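Local coordinates for cell division protein FtsZ 1 (PDB 1W5A) that binds GTP and probably hydrolyses it, and is thought to polymerise into the contractile ring formed at the future site of cell division, at residues 157-162 with 190-195; 249-254 with 332-337; 40-45 with 124-129; 284-289 with 316-321; 60-65 with 227-232. All coordinates share one frame; numbering follows the deposited sequence.

Overall arrangement
Contacts 1 to 4 are buried strand pairings, and contact 5 is a small, polar meeting of two loops at the surface. Contacts 1 and 3 belong to one parallel sheet of the GTPase domain, where V157 is bonded by its backbone to I127; contact 1 also reaches GTP through water. Contacts 2 and 4 share the mixed sheet of the C-terminal domain, joined where V336 and L334 bond to L286 and H288. I190 packs on I251, so contacts 1 and 2 meet across the two domains. Contact 5 touches both sheets: K65 pairs with the strand of I40, and L231 bonds to A321. Backbone ladders and mostly aliphatic packing hold the interior; contact 5 relies on a hydroxyl bond and a water between carboxylates.

Contact 1 of 5, residues 157-162 with 190-195; sequences VVTLPF and IPNEKL. With GTP (guanosine-5'-triphosphate), chain C.
The ring of F162 lies with one face against N192, whose CB stands over its centre, 3.7 Å from the ring centroid and 6° off the normal, a CH-pi contact. The N192 amide plane is turned 27° from the ring. F162 CZ also meets CD2 of L195 at 4.0 Å, the two side chains crossing at about a right angle, and F208 joins F162 edge-to-face. Because N192 CG sits beside its own backbone N (chi1 -84°), the amide reaches back to the nucleotide side: a water gives a hydrogen to N192 OD1 at 2.8 Å and accepts from both T159 OG1 and GTP N2. Were F162 cut back to an alanine, N192 CB and L195 CD2 would probably lose their common neighbour and face a gap. Behind the side chains the strands pair through I190 N to V158 O (2.9 Å) and L160 N to I190 O (3.0 Å), and N192 N continues to L160 O. A second water links P161 O to E193 N just beyond. Two parallel strands joined through helix 167-183 form a beta-alpha-beta unit, whose carboxyl-end loops border the GTP site of the tubulin/FtsZ GTPase domain.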
# COMPACT_ATOMS: atom_id res chain seq x y z
N VAL A 157 -1.46 -0.86 -3.40
CA VAL A 157 -0.09 -1.15 -3.03
C VAL A 157 0.10 -2.57 -3.50
O VAL A 157 -0.43 -3.52 -2.90
CB VAL A 157 0.16 -1.06 -1.50
CG1 VAL A 157 1.63 -1.35 -1.21
CG2 VAL A 157 -0.20 0.33 -0.97
N VAL A 158 0.82 -2.72 -4.60
CA VAL A 158 1.05 -4.04 -5.18
C VAL A 158 2.52 -4.33 -5.44
O VAL A 158 3.35 -3.41 -5.50
CB VAL A 158 0.28 -4.16 -6.51
CG1 VAL A 158 -1.19 -3.89 -6.27
CG2 VAL A 158 0.83 -3.14 -7.55
N THR A 159 2.84 -5.61 -5.58
CA THR A 159 4.21 -6.02 -5.84
C THR A 159 4.32 -6.64 -7.23
O THR A 159 3.36 -7.16 -7.76
CB THR A 159 4.69 -7.09 -4.84
OG1 THR A 159 3.94 -8.28 -5.05
CG2 THR A 159 4.52 -6.62 -3.41
N LEU A 160 5.52 -6.55 -7.80
CA LEU A 160 5.80 -7.14 -9.11
C LEU A 160 6.57 -8.39 -8.72
O LEU A 160 7.29 -8.39 -7.73
CB LEU A 160 6.64 -6.18 -9.95
CG LEU A 160 5.94 -5.34 -11.03
CD1 LEU A 160 4.52 -4.97 -10.62
CD2 LEU A 160 6.77 -4.09 -11.29
N PRO A 161 6.44 -9.46 -9.50
CA PRO A 161 7.14 -10.71 -9.20
C PRO A 161 8.66 -10.70 -9.36
O PRO A 161 9.22 -9.82 -10.02
CB PRO A 161 6.48 -11.70 -10.14
CG PRO A 161 6.25 -10.84 -11.38
CD PRO A 161 5.74 -9.53 -10.80
N PHE A 162 9.32 -11.68 -8.74
CA PHE A 162 10.77 -11.84 -8.83
C PHE A 162 11.04 -12.35 -10.23
O PHE A 162 10.19 -13.03 -10.81
CB PHE A 162 11.26 -12.90 -7.86
CG PHE A 162 11.14 -12.52 -6.42
CD1 PHE A 162 12.12 -11.74 -5.80
CD2 PHE A 162 10.08 -12.99 -5.65
CE1 PHE A 162 12.04 -11.44 -4.45
CE2 PHE A 162 9.99 -12.69 -4.29
CZ PHE A 162 10.97 -11.92 -3.69
N ILE A 190 5.85 -1.99 -5.77
CA ILE A 190 7.05 -2.50 -5.11
C ILE A 190 7.62 -3.65 -5.94
O ILE A 190 7.01 -4.71 -6.04
CB ILE A 190 6.72 -3.03 -3.71
CG1 ILE A 190 6.11 -1.92 -2.86
CG2 ILE A 190 7.97 -3.60 -3.05
CD1 ILE A 190 5.36 -2.43 -1.61
N PRO A 191 8.80 -3.45 -6.54
CA PRO A 191 9.42 -4.51 -7.36
C PRO A 191 10.16 -5.50 -6.49
O PRO A 191 11.26 -5.20 -6.01
CB PRO A 191 10.39 -3.74 -8.26
CG PRO A 191 10.20 -2.25 -7.89
CD PRO A 191 9.65 -2.26 -6.50
N ASN A 192 9.58 -6.69 -6.30
CA ASN A 192 10.19 -7.72 -5.47
C ASN A 192 11.64 -8.01 -5.83
O ASN A 192 12.46 -8.24 -4.95
CB ASN A 192 9.38 -9.00 -5.56
CG ASN A 192 8.20 -9.01 -4.59
OD1 ASN A 192 7.32 -9.87 -4.68
ND2 ASN A 192 8.18 -8.07 -3.65
N GLU A 193 11.96 -7.98 -7.12
CA GLU A 193 13.31 -8.25 -7.59
C GLU A 193 14.36 -7.38 -6.89
O GLU A 193 15.48 -7.84 -6.63
CB GLU A 193 13.38 -8.04 -9.10
CG GLU A 193 14.69 -8.45 -9.75
CD GLU A 193 15.08 -9.89 -9.45
OE1 GLU A 193 14.19 -10.78 -9.43
OE2 GLU A 193 16.29 -10.13 -9.23
N LYS A 194 14.01 -6.14 -6.58
CA LYS A 194 14.93 -5.22 -5.91
C LYS A 194 15.24 -5.68 -4.49
O LYS A 194 16.19 -5.20 -3.88
CB LYS A 194 14.36 -3.80 -5.86
CG LYS A 194 13.84 -3.27 -7.18
CD LYS A 194 14.88 -3.28 -8.28
CE LYS A 194 15.99 -2.30 -8.02
NZ LYS A 194 16.85 -2.13 -9.24
N LEU A 195 14.43 -6.58 -3.96
CA LEU A 195 14.66 -7.08 -2.61
C LEU A 195 16.04 -7.75 -2.52
O LEU A 195 16.67 -7.75 -1.46
CB LEU A 195 13.56 -8.07 -2.22
CG LEU A 195 12.37 -7.64 -1.34
CD1 LEU A 195 12.17 -6.13 -1.32
CD2 LEU A 195 11.11 -8.32 -1.86
PG GTP C . -4.20 -17.49 -8.69
O1G GTP C . -3.69 -17.70 -10.13
O2G GTP C . -3.56 -18.52 -7.73
O3G GTP C . -5.72 -17.70 -8.61
O3B GTP C . -3.84 -15.91 -8.27
PB GTP C . -3.33 -15.27 -6.84
O1B GTP C . -3.90 -15.98 -5.68
O2B GTP C . -3.64 -13.79 -6.96
O3A GTP C . -1.79 -15.43 -6.79
PA GTP C . -0.74 -15.23 -5.66
O1A GTP C . -0.40 -16.56 -5.05
O2A GTP C . -1.13 -14.14 -4.78
O5' GTP C . 0.58 -14.86 -6.55
C5' GTP C . 0.79 -13.59 -7.15
C4' GTP C . 2.23 -13.13 -6.92
O4' GTP C . 2.41 -12.83 -5.53
C3' GTP C . 3.29 -14.19 -7.25
O3' GTP C . 3.69 -14.07 -8.61
C2' GTP C . 4.45 -13.80 -6.33
O2' GTP C . 5.15 -12.69 -6.90
C1' GTP C . 3.70 -13.23 -5.12
N9 GTP C . 3.60 -14.14 -3.97
C8 GTP C . 2.99 -15.39 -3.93
N7 GTP C . 3.10 -15.96 -2.75
C5 GTP C . 3.46 -14.92 -1.92
C6 GTP C . 3.48 -14.80 -0.51
O6 GTP C . 3.16 -15.64 0.32
N1 GTP C . 3.89 -13.52 -0.09
C2 GTP C . 4.16 -12.44 -0.93
N2 GTP C . 4.54 -11.31 -0.37
N3 GTP C . 4.18 -12.55 -2.24
C4 GTP C . 3.74 -13.76 -2.68
O HOH W 1 4.97 -9.93 -3.08
O HOH W 2 9.98 -7.28 -9.29

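Contact 2 of 5, residues 249-254 with 332-337; sequences AMIGIG and RVLLVI
L334 extends from its strand with CG anti to the backbone N (chi1 169°), and a bend at chi2 (65°) swings CD1 across the pairing to I253 CG1 at 4.1 Å. I253 answers with CG1 anti to its own carbonyl carbon, and the same L334 methyl reaches I251 CB at 4.3 Å. The setting is an antiparallel ladder in the mixed sheet of the FtsZ C-terminal domain, with strand 249-256 at one end of the strand order. On the face carrying I251, I253, L334 and V336 the packing is aliphatic: CG2 of I251 lies 4.3 Å from CG2 of V336, and A249 CB is 4.2 Å from V336 CG1. V214 and A218 of helix 207-227 close over I251, which brings this face against the helix running between the two domains. The other face differs, since G252 and G254 lie across from L335 and V333. There CB of L335 lies 3.6 Å from G252 O. R332, at the end of the ladder, turns its guanidinium to a salt bridge with E255. Six backbone hydrogen bonds join the pairs of M250, G252 and G254 with I337, L335 and V333. At the last of these pairs V333 N lies 2.7 Å from G254 O.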
# COMPACT_ATOMS: atom_id res chain seq x y z
N ALA A 249 3.41 5.55 -7.82
CA ALA A 249 4.29 5.83 -6.68
C ALA A 249 5.18 4.64 -6.29
O ALA A 249 4.86 3.49 -6.58
CB ALA A 249 3.46 6.26 -5.48
N MET A 250 6.29 4.94 -5.63
CA MET A 250 7.23 3.92 -5.19
C MET A 250 7.68 4.23 -3.76
O MET A 250 7.57 5.36 -3.30
CB MET A 250 8.42 3.84 -6.17
CG MET A 250 8.01 3.27 -7.53
SD MET A 250 9.30 3.20 -8.80
CE MET A 250 10.21 1.76 -8.24
N ILE A 251 8.18 3.23 -3.05
CA ILE A 251 8.57 3.44 -1.67
C ILE A 251 10.05 3.25 -1.37
O ILE A 251 10.79 2.67 -2.14
CB ILE A 251 7.79 2.49 -0.70
CG1 ILE A 251 8.36 1.07 -0.81
CG2 ILE A 251 6.29 2.46 -1.05
CD1 ILE A 251 7.83 0.09 0.24
N GLY A 252 10.43 3.76 -0.20
CA GLY A 252 11.78 3.64 0.30
C GLY A 252 11.63 3.30 1.77
O GLY A 252 10.77 3.85 2.45
N ILE A 253 12.44 2.37 2.26
CA ILE A 253 12.37 1.98 3.66
C ILE A 253 13.77 2.05 4.25
O ILE A 253 14.74 1.61 3.63
CB ILE A 253 11.83 0.54 3.86
CG1 ILE A 253 10.41 0.43 3.31
CG2 ILE A 253 11.84 0.19 5.34
CD1 ILE A 253 9.76 -0.95 3.53
N GLY A 254 13.87 2.60 5.45
CA GLY A 254 15.16 2.68 6.09
C GLY A 254 14.98 2.74 7.59
O GLY A 254 13.98 3.26 8.07
N ARG A 332 12.39 3.97 12.31
CA ARG A 332 12.06 3.51 10.97
C ARG A 332 11.44 4.62 10.14
O ARG A 332 10.66 5.43 10.65
CB ARG A 332 11.09 2.33 11.06
CG ARG A 332 10.66 1.80 9.71
CD ARG A 332 9.72 0.63 9.90
NE ARG A 332 10.43 -0.52 10.45
CZ ARG A 332 9.95 -1.29 11.42
NH1 ARG A 332 8.76 -1.02 11.95
NH2 ARG A 332 10.65 -2.32 11.86
N VAL A 333 11.80 4.66 8.86
CA VAL A 333 11.28 5.68 7.97
C VAL A 333 10.68 5.05 6.72
O VAL A 333 11.35 4.30 6.01
CB VAL A 333 12.38 6.68 7.53
CG1 VAL A 333 11.82 7.63 6.49
CG2 VAL A 333 12.88 7.47 8.74
N LEU A 334 9.40 5.33 6.48
CA LEU A 334 8.72 4.84 5.29
C LEU A 334 8.56 6.04 4.39
O LEU A 334 8.03 7.08 4.80
CB LEU A 334 7.33 4.28 5.62
CG LEU A 334 6.47 3.99 4.38
CD1 LEU A 334 7.12 2.86 3.58
CD2 LEU A 334 5.04 3.61 4.80
N LEU A 335 9.02 5.91 3.15
CA LEU A 335 8.93 6.98 2.18
C LEU A 335 8.04 6.55 1.02
O LEU A 335 8.15 5.43 0.53
CB LEU A 335 10.33 7.31 1.65
CG LEU A 335 10.98 8.66 1.97
CD1 LEU A 335 10.88 8.97 3.46
CD2 LEU A 335 12.45 8.63 1.53
N VAL A 336 7.15 7.43 0.60
CA VAL A 336 6.27 7.15 -0.53
C VAL A 336 6.38 8.34 -1.48
O VAL A 336 5.94 9.44 -1.15
CB VAL A 336 4.80 6.96 -0.08
CG1 VAL A 336 3.96 6.52 -1.27
CG2 VAL A 336 4.72 5.92 1.03
N ILE A 337 7.00 8.13 -2.63
CA ILE A 337 7.16 9.20 -3.61
C ILE A 337 6.13 9.05 -4.72
O ILE A 337 6.11 8.05 -5.44
CB ILE A 337 8.59 9.18 -4.21
CG1 ILE A 337 9.64 9.22 -3.10
CG2 ILE A 337 8.78 10.34 -5.12
CD1 ILE A 337 9.41 10.28 -2.04

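Contact 3 of 5, residues 40-45 with 124-129; sequences ITVVGC and MVFITC
V43 is gripped at both ends of its peptide units: its N lies 2.6 Å from F126 O, and its O receives T128 N at 2.8 Å. Two residues earlier T41 repeats the pattern, giving its N-H to M124 O, while F126 N lies 2.8 Å from T41 O; C45 N closes the ladder on T128 O. T41 and V43 thus each bond through both N and O to the residues flanking their partner, as in parallel pairing. The side-chain hydroxyls look outward for partners: T128 OG1 bonds to V157 O on the next strand, and T41 OG1 to S122 OG. With OG1 of T128 set anti to the backbone N (chi1 -171°), its methyl takes the place between N and carbonyl carbon and rests 3.8 Å from CA of G44, where no side chain intervenes. F126 turns CG beside its own N (chi1 -74°), which brings its ring to I40, the two side chains crossing at a slant; CG2 of I40 meets CE1 of F126 at 3.9 Å, while T41 O lies at the ring's edge. V42 CG2 lies 4.1 Å from F126 CB. I40 and T128 of this face touch helix 207-227. On the reverse face V43 CG2 crosses V125 CG1 at 4.1 Å, C45 SG reaches I127 CG2, and helix 135-149 covers V125 and I127. Two adjoining central strands with helices on either face are the core of the Rossmann-like GTPase fold, and their carboxyl ends lead toward the GTP-binding loops at G47 and G134.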
# COMPACT_ATOMS: atom_id res chain seq x y z
N ILE A 40 -11.68 3.75 6.62
CA ILE A 40 -10.64 3.18 5.80
C ILE A 40 -10.77 1.66 5.74
O ILE A 40 -10.93 0.99 6.76
CB ILE A 40 -9.25 3.54 6.36
CG1 ILE A 40 -9.06 5.06 6.30
CG2 ILE A 40 -8.17 2.81 5.59
CD1 ILE A 40 -7.72 5.52 6.82
N THR A 41 -10.69 1.13 4.53
CA THR A 41 -10.80 -0.30 4.32
C THR A 41 -9.63 -0.81 3.49
O THR A 41 -9.30 -0.25 2.44
CB THR A 41 -12.12 -0.65 3.61
OG1 THR A 41 -13.21 -0.16 4.40
CG2 THR A 41 -12.26 -2.15 3.46
N VAL A 42 -8.98 -1.86 3.98
CA VAL A 42 -7.87 -2.45 3.25
C VAL A 42 -8.36 -3.75 2.64
O VAL A 42 -8.86 -4.62 3.35
CB VAL A 42 -6.66 -2.76 4.16
CG1 VAL A 42 -5.55 -3.40 3.32
CG2 VAL A 42 -6.14 -1.49 4.81
N VAL A 43 -8.22 -3.88 1.32
CA VAL A 43 -8.66 -5.08 0.63
C VAL A 43 -7.49 -5.85 0.00
O VAL A 43 -6.74 -5.29 -0.80
CB VAL A 43 -9.63 -4.74 -0.52
CG1 VAL A 43 -10.11 -6.01 -1.16
CG2 VAL A 43 -10.80 -3.94 0.00
N GLY A 44 -7.36 -7.12 0.37
CA GLY A 44 -6.30 -7.96 -0.19
C GLY A 44 -6.90 -8.99 -1.15
O GLY A 44 -7.83 -9.70 -0.77
N CYS A 45 -6.38 -9.07 -2.38
CA CYS A 45 -6.90 -10.01 -3.38
C CYS A 45 -5.89 -11.11 -3.68
O CYS A 45 -4.70 -10.85 -3.78
CB CYS A 45 -7.22 -9.27 -4.68
SG CYS A 45 -8.12 -7.72 -4.44
N MET A 124 -11.77 5.83 2.07
CA MET A 124 -10.53 5.45 1.41
C MET A 124 -10.41 3.94 1.36
O MET A 124 -10.76 3.26 2.32
CB MET A 124 -9.36 6.05 2.17
CG MET A 124 -7.99 5.73 1.62
SD MET A 124 -6.77 6.78 2.42
CE MET A 124 -5.47 6.70 1.24
N VAL A 125 -9.93 3.43 0.24
CA VAL A 125 -9.76 2.00 0.06
C VAL A 125 -8.34 1.65 -0.39
O VAL A 125 -7.83 2.22 -1.37
CB VAL A 125 -10.72 1.45 -0.99
CG1 VAL A 125 -10.50 -0.04 -1.16
CG2 VAL A 125 -12.15 1.76 -0.61
N PHE A 126 -7.71 0.73 0.32
CA PHE A 126 -6.37 0.28 -0.04
C PHE A 126 -6.49 -1.11 -0.65
O PHE A 126 -6.99 -2.03 -0.00
CB PHE A 126 -5.46 0.21 1.18
CG PHE A 126 -5.00 1.53 1.69
CD1 PHE A 126 -5.88 2.37 2.37
CD2 PHE A 126 -3.69 1.94 1.50
CE1 PHE A 126 -5.45 3.60 2.86
CE2 PHE A 126 -3.25 3.17 1.99
CZ PHE A 126 -4.12 4.00 2.67
N ILE A 127 -6.05 -1.25 -1.89
CA ILE A 127 -6.11 -2.53 -2.58
C ILE A 127 -4.70 -3.09 -2.62
O ILE A 127 -3.79 -2.46 -3.18
CB ILE A 127 -6.60 -2.36 -4.01
CG1 ILE A 127 -7.93 -1.64 -4.03
CG2 ILE A 127 -6.74 -3.71 -4.67
CD1 ILE A 127 -8.40 -1.32 -5.43
N THR A 128 -4.50 -4.26 -2.04
CA THR A 128 -3.16 -4.82 -2.05
C THR A 128 -3.20 -6.23 -2.57
O THR A 128 -4.17 -6.96 -2.35
CB THR A 128 -2.54 -4.79 -0.62
OG1 THR A 128 -1.16 -5.15 -0.70
CG2 THR A 128 -3.25 -5.75 0.30
N CYS A 129 -2.15 -6.62 -3.28
CA CYS A 129 -2.06 -7.96 -3.81
C CYS A 129 -0.68 -8.15 -4.43
O CYS A 129 0.11 -7.21 -4.46
CB CYS A 129 -3.14 -8.17 -4.88
SG CYS A 129 -2.73 -7.42 -6.50

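Contact 4 of 5, residues 284-289 with 316-321; sequences GALIHV and TIIWGA
I287 and I317 make the closest aliphatic contact between these strands. Setting CG1 of I287 beside its own N (chi1 -52°) and extending the rest carries CD1 to 3.7 Å from CG2 of I317, the two chains crossing at a slant. The same face shows a different choice at W319: CG stands between the backbone N and the carbonyl carbon (chi1 63°), which throws the indole off the ladder, and CB alone stays behind to touch I287 CB at 3.8 Å. The indole packs instead on A300 and V304 of helix 297-308. V289 and A321 finish this face with CB atoms 4.2 Å apart. On the reverse face L286 and I318 run alongside each other in the same direction, with CD2 of L286 4.1 Å from CB of I318, and helix 236-243 covers both. H288 completes that row. Its ring is fixed by bonds at both nitrogens, ND1 to G221 O and NE2 to T322 OG1; opposite it stands G320, with no side chain of its own, and H288 CD2 comes to 4.1 Å from G320 O. The backbone ladder beneath is regular, I287 giving its N-H to I318 O at 2.7 Å and receiving G320 N at 3.0 Å on its O. Strands 284-291 and 316-323 run parallel and are connected through helix 297-308, forming a beta-alpha-beta unit whose second strand lies at one end of the C-terminal domain's mixed sheet.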
# COMPACT_ATOMS: atom_id res chain seq x y z
N GLY A 284 5.00 14.76 -5.22
CA GLY A 284 4.70 14.76 -3.80
C GLY A 284 5.28 13.60 -3.01
O GLY A 284 5.98 12.74 -3.55
N ALA A 285 4.99 13.57 -1.71
CA ALA A 285 5.51 12.50 -0.87
C ALA A 285 4.77 12.39 0.45
O ALA A 285 4.26 13.37 0.98
CB ALA A 285 7.01 12.72 -0.60
N LEU A 286 4.71 11.16 0.95
CA LEU A 286 4.08 10.87 2.23
C LEU A 286 5.23 10.27 3.02
O LEU A 286 5.86 9.31 2.57
CB LEU A 286 2.95 9.85 2.05
CG LEU A 286 1.73 10.32 1.25
CD1 LEU A 286 1.39 9.28 0.20
CD2 LEU A 286 0.56 10.53 2.18
N ILE A 287 5.50 10.84 4.19
CA ILE A 287 6.60 10.38 5.03
C ILE A 287 6.10 9.92 6.38
O ILE A 287 5.40 10.65 7.06
CB ILE A 287 7.63 11.52 5.27
CG1 ILE A 287 8.06 12.14 3.94
CG2 ILE A 287 8.84 10.98 6.02
CD1 ILE A 287 9.07 13.26 4.08
N HIS A 288 6.44 8.70 6.77
CA HIS A 288 6.01 8.20 8.07
C HIS A 288 7.22 7.82 8.92
O HIS A 288 7.91 6.84 8.65
CB HIS A 288 5.08 6.99 7.90
CG HIS A 288 4.38 6.59 9.16
ND1 HIS A 288 3.33 5.69 9.18
CD2 HIS A 288 4.57 6.96 10.45
CE1 HIS A 288 2.91 5.53 10.42
NE2 HIS A 288 3.65 6.29 11.21
N VAL A 289 7.47 8.61 9.96
CA VAL A 289 8.59 8.33 10.84
C VAL A 289 8.08 7.55 12.03
O VAL A 289 7.15 7.98 12.71
CB VAL A 289 9.25 9.64 11.34
CG1 VAL A 289 10.43 9.30 12.21
CG2 VAL A 289 9.70 10.48 10.17
N THR A 316 4.35 18.54 -2.71
CA THR A 316 3.60 18.56 -1.46
C THR A 316 4.04 17.36 -0.63
O THR A 316 4.02 16.22 -1.10
CB THR A 316 2.08 18.48 -1.69
OG1 THR A 316 1.64 19.69 -2.31
CG2 THR A 316 1.36 18.31 -0.36
N ILE A 317 4.43 17.65 0.60
CA ILE A 317 4.91 16.62 1.52
C ILE A 317 4.01 16.48 2.74
O ILE A 317 3.81 17.44 3.48
CB ILE A 317 6.31 16.95 2.04
CG1 ILE A 317 7.29 17.04 0.87
CG2 ILE A 317 6.75 15.92 3.06
CD1 ILE A 317 8.68 17.50 1.29
N ILE A 318 3.48 15.29 2.93
CA ILE A 318 2.65 15.01 4.09
C ILE A 318 3.48 14.10 4.98
O ILE A 318 4.08 13.15 4.48
CB ILE A 318 1.37 14.30 3.67
CG1 ILE A 318 0.52 15.25 2.83
CG2 ILE A 318 0.61 13.84 4.90
CD1 ILE A 318 -0.67 14.58 2.23
N TRP A 319 3.53 14.38 6.27
CA TRP A 319 4.33 13.55 7.15
C TRP A 319 3.77 13.39 8.55
O TRP A 319 3.03 14.24 9.03
CB TRP A 319 5.76 14.11 7.27
CG TRP A 319 5.80 15.48 7.90
CD1 TRP A 319 5.49 16.67 7.30
CD2 TRP A 319 6.13 15.79 9.26
NE1 TRP A 319 5.60 17.70 8.21
CE2 TRP A 319 6.00 17.19 9.41
CE3 TRP A 319 6.53 15.02 10.36
CZ2 TRP A 319 6.24 17.84 10.63
CZ3 TRP A 319 6.78 15.67 11.58
CH2 TRP A 319 6.63 17.06 11.70
N GLY A 320 4.14 12.29 9.20
CA GLY A 320 3.69 12.03 10.56
C GLY A 320 4.79 11.31 11.31
O GLY A 320 5.77 10.86 10.70
N ALA A 321 4.64 11.18 12.62
CA ALA A 321 5.62 10.50 13.45
C ALA A 321 4.89 9.82 14.60
O ALA A 321 4.26 10.49 15.43
CB ALA A 321 6.65 11.50 14.00

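Contact 5 of 5, residues 60-65 with 227-232; sequences GIEGAK and TKDGLI
E62 and K228 cross at about a right angle, and it is the carboxylate of the glutamate that lies against the aliphatic part of the lysine. E62 OE2 comes to 3.6 Å from K228 CG, while E62 OE1 and K228 NZ stay 5.1 Å apart, so the opposite charges are near without meeting. The lysine is extended beyond CG, which carries its ammonium past the glutamate to the backbone O of I323. T227 OG1 sits between its backbone N and carbonyl carbon (chi1 68°) and donates to E62 O at 2.8 Å, from well above the plane of that carbonyl (62° out of it); OG1 also has a weak hydrogen bond with V223 O. T227 CG2 rests 3.7 Å from G63 O and also packs on I40. If T227 were exchanged for a valine, E62 O would be likely to lose its hydroxyl partner, weakening the tie between this loop and the helix end. G63, with positive phi, passes close to T227. The backbone N of E62 bonds to the E224 carboxylate of helix 207-227. Beyond K228, E62 OE2 and D229 OD1 stand 4.4 Å apart and share a water, which donates to both, at 2.8 Å to D229 OD1. Two carboxylates bridged in this way would probably repel each other less than they would without it, and with a single direct hydrogen bond the join of GTPase-domain loop and helix end depends on polar contacts and water more than on apolar burial.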
# COMPACT_ATOMS: atom_id res chain seq x y z
N GLY A 60 -3.20 -6.51 14.22
CA GLY A 60 -4.16 -5.43 14.41
C GLY A 60 -3.83 -4.04 13.88
O GLY A 60 -3.36 -3.19 14.63
N ILE A 61 -4.11 -3.81 12.60
CA ILE A 61 -3.87 -2.52 11.98
C ILE A 61 -4.88 -1.53 12.55
O ILE A 61 -6.05 -1.86 12.74
CB ILE A 61 -4.03 -2.62 10.45
CG1 ILE A 61 -3.71 -1.27 9.81
CG2 ILE A 61 -5.43 -3.11 10.10
CD1 ILE A 61 -3.71 -1.31 8.30
N GLU A 62 -4.43 -0.31 12.82
CA GLU A 62 -5.28 0.72 13.43
C GLU A 62 -6.32 1.44 12.56
O GLU A 62 -6.04 1.85 11.43
CB GLU A 62 -4.38 1.75 14.10
CG GLU A 62 -4.97 2.39 15.34
CD GLU A 62 -3.90 2.91 16.28
OE1 GLU A 62 -3.01 2.13 16.69
OE2 GLU A 62 -3.95 4.11 16.62
N GLY A 63 -7.52 1.60 13.11
CA GLY A 63 -8.60 2.29 12.43
C GLY A 63 -8.86 1.92 10.99
O GLY A 63 -9.12 2.78 10.16
N ALA A 64 -8.81 0.62 10.70
CA ALA A 64 -9.04 0.15 9.35
C ALA A 64 -9.70 -1.22 9.33
O ALA A 64 -9.33 -2.11 10.09
CB ALA A 64 -7.73 0.12 8.56
N LYS A 65 -10.67 -1.38 8.44
CA LYS A 65 -11.38 -2.63 8.28
C LYS A 65 -10.60 -3.47 7.27
O LYS A 65 -10.05 -2.94 6.29
CB LYS A 65 -12.79 -2.34 7.77
CG LYS A 65 -13.64 -3.55 7.41
CD LYS A 65 -14.91 -3.09 6.70
CE LYS A 65 -15.78 -4.27 6.28
NZ LYS A 65 -16.97 -3.79 5.51
N THR A 227 -4.23 7.01 10.39
CA THR A 227 -5.08 6.65 11.51
C THR A 227 -4.46 6.61 12.91
O THR A 227 -5.17 6.60 13.92
CB THR A 227 -5.72 5.26 11.26
OG1 THR A 227 -4.69 4.26 11.31
CG2 THR A 227 -6.38 5.20 9.90
N LYS A 228 -3.14 6.56 12.98
CA LYS A 228 -2.51 6.46 14.29
C LYS A 228 -2.08 7.78 14.91
O LYS A 228 -1.44 8.61 14.26
CB LYS A 228 -1.32 5.51 14.20
CG LYS A 228 -0.69 5.15 15.54
CD LYS A 228 0.29 4.00 15.38
CE LYS A 228 1.13 3.79 16.62
NZ LYS A 228 2.06 2.64 16.48
N ASP A 229 -2.44 7.97 16.17
CA ASP A 229 -2.08 9.18 16.89
C ASP A 229 -0.56 9.24 16.96
O ASP A 229 0.10 8.25 17.28
CB ASP A 229 -2.67 9.15 18.30
CG ASP A 229 -4.19 9.18 18.30
OD1 ASP A 229 -4.82 8.30 17.67
OD2 ASP A 229 -4.76 10.07 18.95
N GLY A 230 -0.00 10.41 16.66
CA GLY A 230 1.44 10.56 16.70
C GLY A 230 1.88 11.84 17.36
O GLY A 230 1.08 12.52 18.03
N LEU A 231 3.15 12.19 17.18
CA LEU A 231 3.71 13.39 17.77
C LEU A 231 3.21 14.62 17.04
O LEU A 231 3.40 15.74 17.49
CB LEU A 231 5.24 13.35 17.75
CG LEU A 231 5.86 12.16 18.50
CD1 LEU A 231 7.36 12.39 18.61
CD2 LEU A 231 5.23 12.00 19.89
N ILE A 232 2.57 14.40 15.90
CA ILE A 232 2.03 15.50 15.11
C ILE A 232 0.81 15.01 14.36
O ILE A 232 0.70 13.83 14.03
CB ILE A 232 3.07 16.05 14.11
CG1 ILE A 232 2.60 17.40 13.56
CG2 ILE A 232 3.26 15.08 12.95
CD1 ILE A 232 3.63 18.08 12.68
O HOH W 3 -3.68 5.86 18.37